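Local atomic coordinates of minor fimbrium anchoring subunit Mfa2 (Porphyromonas gingivalis, PDB entry 5NFI), a protein that tethers the minor Mfa1 fimbriae, which mediate adhesion and biofilm formation, to the bacterial outer membrane and regulates their length. Residues K90-A104 and S169-Y183. Residues are numbered along the deposited sequence; the frame is centred on the assembly and turned at random.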
loop_
_atom_site.group_PDB
_atom_site.type_symbol
_atom_site.label_atom_id
_atom_site.label_comp_id
_atom_site.label_asym_id
_atom_site.label_seq_id
_atom_site.Cartn_x
_atom_site.Cartn_y
_atom_site.Cartn_z
ATOM N N LYS A 90 -16.971 9.926 0.141
ATOM C CA LYS A 90 -16.157 8.723 0.381
ATOM C C LYS A 90 -15.183 8.405 -0.752
ATOM O O LYS A 90 -14.095 7.912 -0.512
ATOM C CB LYS A 90 -17.070 7.498 0.627
ATOM C CG LYS A 90 -17.934 7.148 -0.590
ATOM C CD LYS A 90 -18.909 5.977 -0.469
ATOM C CE LYS A 90 -19.411 5.688 0.929
ATOM N NZ LYS A 90 -20.499 4.650 0.830
ATOM N N GLN A 91 -15.566 8.709 -1.987
ATOM C CA GLN A 91 -14.827 8.210 -3.143
ATOM C C GLN A 91 -13.972 9.287 -3.812
ATOM O O GLN A 91 -13.427 9.070 -4.885
ATOM C CB GLN A 91 -15.788 7.602 -4.175
ATOM C CG GLN A 91 -16.608 8.617 -4.976
ATOM C CD GLN A 91 -17.795 9.241 -4.222
ATOM O OE1 GLN A 91 -18.041 8.949 -3.061
ATOM N NE2 GLN A 91 -18.544 10.096 -4.909
ATOM N N GLN A 92 -13.851 10.451 -3.184
ATOM C CA GLN A 92 -12.943 11.475 -3.677
ATOM C C GLN A 92 -11.514 11.134 -3.280
ATOM O O GLN A 92 -11.283 10.371 -2.348
ATOM C CB GLN A 92 -13.332 12.848 -3.139
ATOM C CG GLN A 92 -14.558 13.451 -3.804
ATOM C CD GLN A 92 -15.017 14.745 -3.139
ATOM O OE1 GLN A 92 -15.920 14.735 -2.306
ATOM N NE2 GLN A 92 -14.391 15.856 -3.499
ATOM N N VAL A 93 -10.547 11.693 -3.990
ATOM C CA VAL A 93 -9.166 11.353 -3.710
ATOM C C VAL A 93 -8.648 12.063 -2.470
ATOM O O VAL A 93 -8.532 13.284 -2.425
ATOM C CB VAL A 93 -8.246 11.675 -4.898
ATOM C CG1 VAL A 93 -6.817 11.219 -4.597
ATOM C CG2 VAL A 93 -8.775 11.003 -6.170
ATOM N N LEU A 94 -8.317 11.281 -1.462
ATOM C CA LEU A 94 -7.713 11.831 -0.265
ATOM C C LEU A 94 -6.258 12.268 -0.468
ATOM O O LEU A 94 -5.811 13.282 0.086
ATOM C CB LEU A 94 -7.788 10.797 0.857
ATOM C CG LEU A 94 -7.070 11.142 2.150
ATOM C CD1 LEU A 94 -7.542 12.505 2.674
ATOM C CD2 LEU A 94 -7.321 10.041 3.165
HETATM N N MSE A 95 -5.542 11.531 -1.309
HETATM C CA MSE A 95 -4.102 11.374 -1.155
HETATM C C MSE A 95 -3.408 11.045 -2.463
HETATM O O MSE A 95 -3.865 10.169 -3.188
HETATM C CB MSE A 95 -3.867 10.231 -0.189
HETATM C CG MSE A 95 -2.673 10.259 0.699
HETATM SE SE MSE A 95 -2.769 8.502 1.577
HETATM C CE MSE A 95 -1.870 7.428 0.219
ATOM N N ARG A 96 -2.295 11.718 -2.748
ATOM C CA ARG A 96 -1.433 11.307 -3.844
ATOM C C ARG A 96 0.013 11.251 -3.394
ATOM O O ARG A 96 0.501 12.199 -2.801
ATOM C CB ARG A 96 -1.568 12.254 -5.034
ATOM C CG ARG A 96 -2.860 12.088 -5.778
ATOM C CD ARG A 96 -2.941 13.000 -6.963
ATOM N NE ARG A 96 -4.319 13.173 -7.412
ATOM C CZ ARG A 96 -5.036 12.225 -8.017
ATOM N NH1 ARG A 96 -4.514 11.027 -8.229
ATOM N NH2 ARG A 96 -6.283 12.469 -8.397
ATOM N N LEU A 97 0.706 10.152 -3.683
ATOM C CA LEU A 97 2.119 10.076 -3.332
ATOM C C LEU A 97 2.878 11.195 -4.031
ATOM O O LEU A 97 2.698 11.428 -5.232
ATOM C CB LEU A 97 2.709 8.723 -3.690
ATOM C CG LEU A 97 4.165 8.542 -3.250
ATOM C CD1 LEU A 97 4.326 8.843 -1.779
ATOM C CD2 LEU A 97 4.647 7.118 -3.550
ATOM N N LYS A 98 3.686 11.931 -3.275
ATOM C CA LYS A 98 4.403 13.049 -3.883
ATOM C C LYS A 98 5.323 12.515 -4.951
ATOM O O LYS A 98 5.954 11.475 -4.780
ATOM C CB LYS A 98 5.193 13.857 -2.850
ATOM C CG LYS A 98 4.436 15.063 -2.359
ATOM C CD LYS A 98 5.074 15.641 -1.126
ATOM C CE LYS A 98 4.181 16.693 -0.486
ATOM N NZ LYS A 98 4.850 17.326 0.687
ATOM N N GLN A 99 5.394 13.228 -6.063
ATOM C CA GLN A 99 6.233 12.778 -7.156
ATOM C C GLN A 99 7.066 13.882 -7.746
ATOM O O GLN A 99 6.784 15.058 -7.560
ATOM C CB GLN A 99 5.391 12.161 -8.268
ATOM C CG GLN A 99 4.733 10.853 -7.926
ATOM C CD GLN A 99 4.070 10.260 -9.134
ATOM O OE1 GLN A 99 3.242 9.367 -9.019
ATOM N NE2 GLN A 99 4.433 10.760 -10.317
ATOM N N ASP A 100 8.091 13.471 -8.482
ATOM C CA ASP A 100 8.914 14.371 -9.263
ATOM C C ASP A 100 8.939 13.873 -10.691
ATOM O O ASP A 100 9.767 13.041 -11.050
ATOM C CB ASP A 100 10.313 14.434 -8.693
ATOM C CG ASP A 100 11.272 15.069 -9.635
ATOM O OD1 ASP A 100 10.890 16.075 -10.267
ATOM O OD2 ASP A 100 12.395 14.543 -9.775
ATOM N N GLY A 101 8.023 14.367 -11.509
ATOM C CA GLY A 101 7.760 13.737 -12.789
ATOM C C GLY A 101 6.964 12.477 -12.520
ATOM O O GLY A 101 5.940 12.521 -11.839
ATOM N N LYS A 102 7.426 11.345 -13.033
ATOM C CA LYS A 102 6.758 10.085 -12.724
ATOM C C LYS A 102 7.525 9.306 -11.673
ATOM O O LYS A 102 7.290 8.114 -11.489
ATOM C CB LYS A 102 6.568 9.223 -13.971
ATOM C CG LYS A 102 5.595 9.861 -14.946
ATOM C CD LYS A 102 4.944 8.883 -15.938
ATOM C CE LYS A 102 4.778 7.470 -15.442
ATOM N NZ LYS A 102 3.790 6.775 -16.330
ATOM N N TRP A 103 8.446 9.978 -10.990
ATOM C CA TRP A 103 9.213 9.327 -9.943
ATOM C C TRP A 103 8.655 9.660 -8.560
ATOM O O TRP A 103 8.542 10.818 -8.176
ATOM C CB TRP A 103 10.692 9.716 -10.040
ATOM C CG TRP A 103 11.418 9.052 -11.214
ATOM C CD1 TRP A 103 11.660 9.597 -12.442
ATOM C CD2 TRP A 103 11.955 7.722 -11.254
ATOM N NE1 TRP A 103 12.316 8.694 -13.240
ATOM C CE2 TRP A 103 12.512 7.536 -12.541
ATOM C CE3 TRP A 103 12.017 6.672 -10.330
ATOM C CZ2 TRP A 103 13.133 6.343 -12.929
ATOM C CZ3 TRP A 103 12.628 5.492 -10.706
ATOM C CH2 TRP A 103 13.187 5.335 -12.004
ATOM N N ALA A 104 8.301 8.623 -7.826
ATOM C CA ALA A 104 7.833 8.753 -6.463
ATOM C C ALA A 104 8.908 9.310 -5.529
ATOM O O ALA A 104 10.091 9.018 -5.714
ATOM C CB ALA A 104 7.363 7.392 -5.957
ATOM N N SER A 169 -2.270 6.910 -5.473
ATOM C CA SER A 169 -3.420 7.741 -5.194
ATOM C C SER A 169 -4.540 6.937 -4.567
ATOM O O SER A 169 -4.915 5.879 -5.075
ATOM C CB SER A 169 -3.902 8.401 -6.471
ATOM O OG SER A 169 -2.862 9.183 -7.006
ATOM N N TYR A 170 -5.070 7.424 -3.450
ATOM C CA TYR A 170 -6.091 6.660 -2.748
ATOM C C TYR A 170 -7.315 7.501 -2.412
ATOM O O TYR A 170 -7.202 8.682 -2.050
ATOM C CB TYR A 170 -5.487 6.026 -1.496
ATOM C CG TYR A 170 -4.445 5.000 -1.853
ATOM C CD1 TYR A 170 -3.170 5.394 -2.250
ATOM C CD2 TYR A 170 -4.736 3.637 -1.841
ATOM C CE1 TYR A 170 -2.203 4.472 -2.626
ATOM C CE2 TYR A 170 -3.761 2.700 -2.212
ATOM C CZ TYR A 170 -2.495 3.135 -2.607
ATOM O OH TYR A 170 -1.517 2.243 -2.975
ATOM N N ARG A 171 -8.489 6.888 -2.562
ATOM C CA ARG A 171 -9.737 7.516 -2.160
ATOM C C ARG A 171 -9.823 7.536 -0.638
ATOM O O ARG A 171 -8.945 6.999 0.040
ATOM C CB ARG A 171 -10.926 6.780 -2.760
ATOM C CG ARG A 171 -10.871 6.697 -4.257
ATOM C CD ARG A 171 -12.162 6.146 -4.831
ATOM N NE ARG A 171 -11.909 5.372 -6.045
ATOM C CZ ARG A 171 -11.683 5.921 -7.233
ATOM N NH1 ARG A 171 -11.687 7.248 -7.358
ATOM N NH2 ARG A 171 -11.456 5.149 -8.292
ATOM N N PHE A 172 -10.869 8.153 -0.093
ATOM C CA PHE A 172 -11.029 8.178 1.354
ATOM C C PHE A 172 -11.227 6.767 1.893
ATOM O O PHE A 172 -10.540 6.368 2.837
ATOM C CB PHE A 172 -12.175 9.093 1.758
ATOM C CG PHE A 172 -11.769 10.512 1.867
ATOM C CD1 PHE A 172 -11.843 11.349 0.777
ATOM C CD2 PHE A 172 -11.268 11.005 3.051
ATOM C CE1 PHE A 172 -11.438 12.666 0.873
ATOM C CE2 PHE A 172 -10.876 12.315 3.149
ATOM C CZ PHE A 172 -10.956 13.149 2.062
ATOM N N ASP A 173 -12.133 6.002 1.284
ATOM C CA ASP A 173 -12.184 4.573 1.561
ATOM C C ASP A 173 -10.839 4.046 1.082
ATOM O O ASP A 173 -10.135 4.736 0.351
ATOM C CB ASP A 173 -13.366 3.893 0.869
ATOM C CG ASP A 173 -13.358 4.055 -0.654
ATOM O OD1 ASP A 173 -12.281 4.113 -1.286
ATOM O OD2 ASP A 173 -14.463 4.102 -1.236
ATOM N N GLY A 174 -10.425 2.856 1.462
ATOM C CA GLY A 174 -9.032 2.547 1.174
ATOM C C GLY A 174 -8.664 2.266 -0.278
ATOM O O GLY A 174 -7.580 1.754 -0.527
ATOM N N THR A 175 -9.532 2.583 -1.236
ATOM C CA THR A 175 -9.324 2.064 -2.592
ATOM C C THR A 175 -8.401 2.904 -3.485
ATOM O O THR A 175 -8.289 4.119 -3.332
ATOM C CB THR A 175 -10.653 1.883 -3.325
ATOM O OG1 THR A 175 -11.157 3.157 -3.722
ATOM C CG2 THR A 175 -11.639 1.179 -2.428
ATOM N N VAL A 176 -7.740 2.235 -4.421
ATOM C CA VAL A 176 -6.778 2.896 -5.283
ATOM C C VAL A 176 -7.493 3.759 -6.292
ATOM O O VAL A 176 -8.331 3.283 -7.050
ATOM C CB VAL A 176 -5.878 1.884 -6.008
ATOM C CG1 VAL A 176 -5.046 2.569 -7.110
ATOM C CG2 VAL A 176 -4.999 1.178 -4.999
ATOM N N ALA A 177 -7.163 5.043 -6.265
ATOM C CA ALA A 177 -7.675 5.991 -7.232
ATOM C C ALA A 177 -6.931 5.801 -8.551
ATOM O O ALA A 177 -5.731 5.503 -8.569
ATOM C CB ALA A 177 -7.520 7.412 -6.713
ATOM N N LYS A 178 -7.629 5.963 -9.663
ATOM C CA LYS A 178 -6.953 5.771 -10.935
ATOM C C LYS A 178 -5.985 6.923 -11.183
ATOM O O LYS A 178 -6.270 8.069 -10.844
ATOM C CB LYS A 178 -7.966 5.599 -12.077
ATOM C CG LYS A 178 -8.330 4.109 -12.329
ATOM C CD LYS A 178 -8.186 3.273 -11.031
ATOM C CE LYS A 178 -8.479 1.787 -11.174
ATOM N NZ LYS A 178 -8.294 1.138 -9.832
ATOM N N ALA A 179 -4.820 6.591 -11.732
ATOM C CA ALA A 179 -3.747 7.558 -11.956
ATOM C C ALA A 179 -2.739 7.036 -12.993
ATOM O O ALA A 179 -2.763 5.862 -13.351
ATOM C CB ALA A 179 -3.044 7.873 -10.643
ATOM N N ASP A 180 -1.857 7.909 -13.474
ATOM C CA ASP A 180 -0.711 7.469 -14.257
ATOM C C ASP A 180 0.186 6.611 -13.400
ATOM O O ASP A 180 0.164 6.712 -12.179
ATOM C CB ASP A 180 0.090 8.645 -14.790
ATOM C CG ASP A 180 -0.613 9.355 -15.896
ATOM O OD1 ASP A 180 -1.695 8.871 -16.293
ATOM O OD2 ASP A 180 -0.071 10.375 -16.383
ATOM N N SER A 181 0.993 5.780 -14.037
ATOM C CA SER A 181 1.893 4.925 -13.296
ATOM C C SER A 181 2.927 5.756 -12.587
ATOM O O SER A 181 3.153 6.897 -12.938
ATOM C CB SER A 181 2.569 3.904 -14.217
ATOM O OG SER A 181 1.824 2.696 -14.228
ATOM N N THR A 182 3.548 5.167 -11.581
ATOM C CA THR A 182 4.528 5.848 -10.766
ATOM C C THR A 182 5.756 4.974 -10.663
ATOM O O THR A 182 5.666 3.796 -10.313
ATOM C CB THR A 182 3.995 6.135 -9.347
ATOM O OG1 THR A 182 2.812 6.937 -9.419
ATOM C CG2 THR A 182 5.033 6.848 -8.526
ATOM N N TYR A 183 6.910 5.539 -10.965
ATOM C CA TYR A 183 8.129 4.784 -10.807
ATOM C C TYR A 183 8.612 4.926 -9.375
ATOM O O TYR A 183 8.570 6.014 -8.819
ATOM C CB TYR A 183 9.182 5.243 -11.819
ATOM C CG TYR A 183 8.926 4.659 -13.179
ATOM C CD1 TYR A 183 8.060 5.271 -14.072
ATOM C CD2 TYR A 183 9.520 3.457 -13.559
ATOM C CE1 TYR A 183 7.809 4.715 -15.323
ATOM C CE2 TYR A 183 9.279 2.891 -14.804
ATOM C CZ TYR A 183 8.421 3.521 -15.678
ATOM O OH TYR A 183 8.181 2.947 -16.908
#
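A classic beta bulge marks the antiparallel pairing of strand 93-97 with strand 169-171, part of a small sheet that strand 78-80 extends beyond Leu-94 and Arg-96. Two residues, Leu-94 and Met-95, stand opposite the single Tyr-170: Tyr-170 O accepts from Leu-94 N at 2.9 Å and, weakly, from Met-95 N, while Tyr-170 N returns a bond to Met-95 O. With CG anti to the backbone N (chi1 174°), the Leu-94 side chain crosses that of Phe-172 at about a right angle. Its CB sits 3.9 Å from the Phe-172 ring centroid, almost on the normal, and Leu-94 CD1 reaches Phe-172 CE2; a branched aliphatic and a flat ring suit this buried spot, where Tyr-31 meets Phe-172 edge-to-face. Selenomethionine Met-95 runs alongside Tyr-170, its flexible chain bringing Met-95 CE 3.5 Å from Tyr-170 CD1. On the Ser-169 side, the long Arg-96 lays one guanidinium face against Val-93 CG1, and Arg-96 NH1 makes a weak 2.8 Å bond to Ser-169 OG. At the type II' turn from Asp-100 to Trp-103, Lys-102 O accepts from Tyr-183 N, and just after it Ala-104 N donates to Tyr-183 O, both nearly straight. Beside this bridge the broad Trp-103 indole receives Tyr-183 CB over one face, 3.6 Å from the centroid of its six-membered ring.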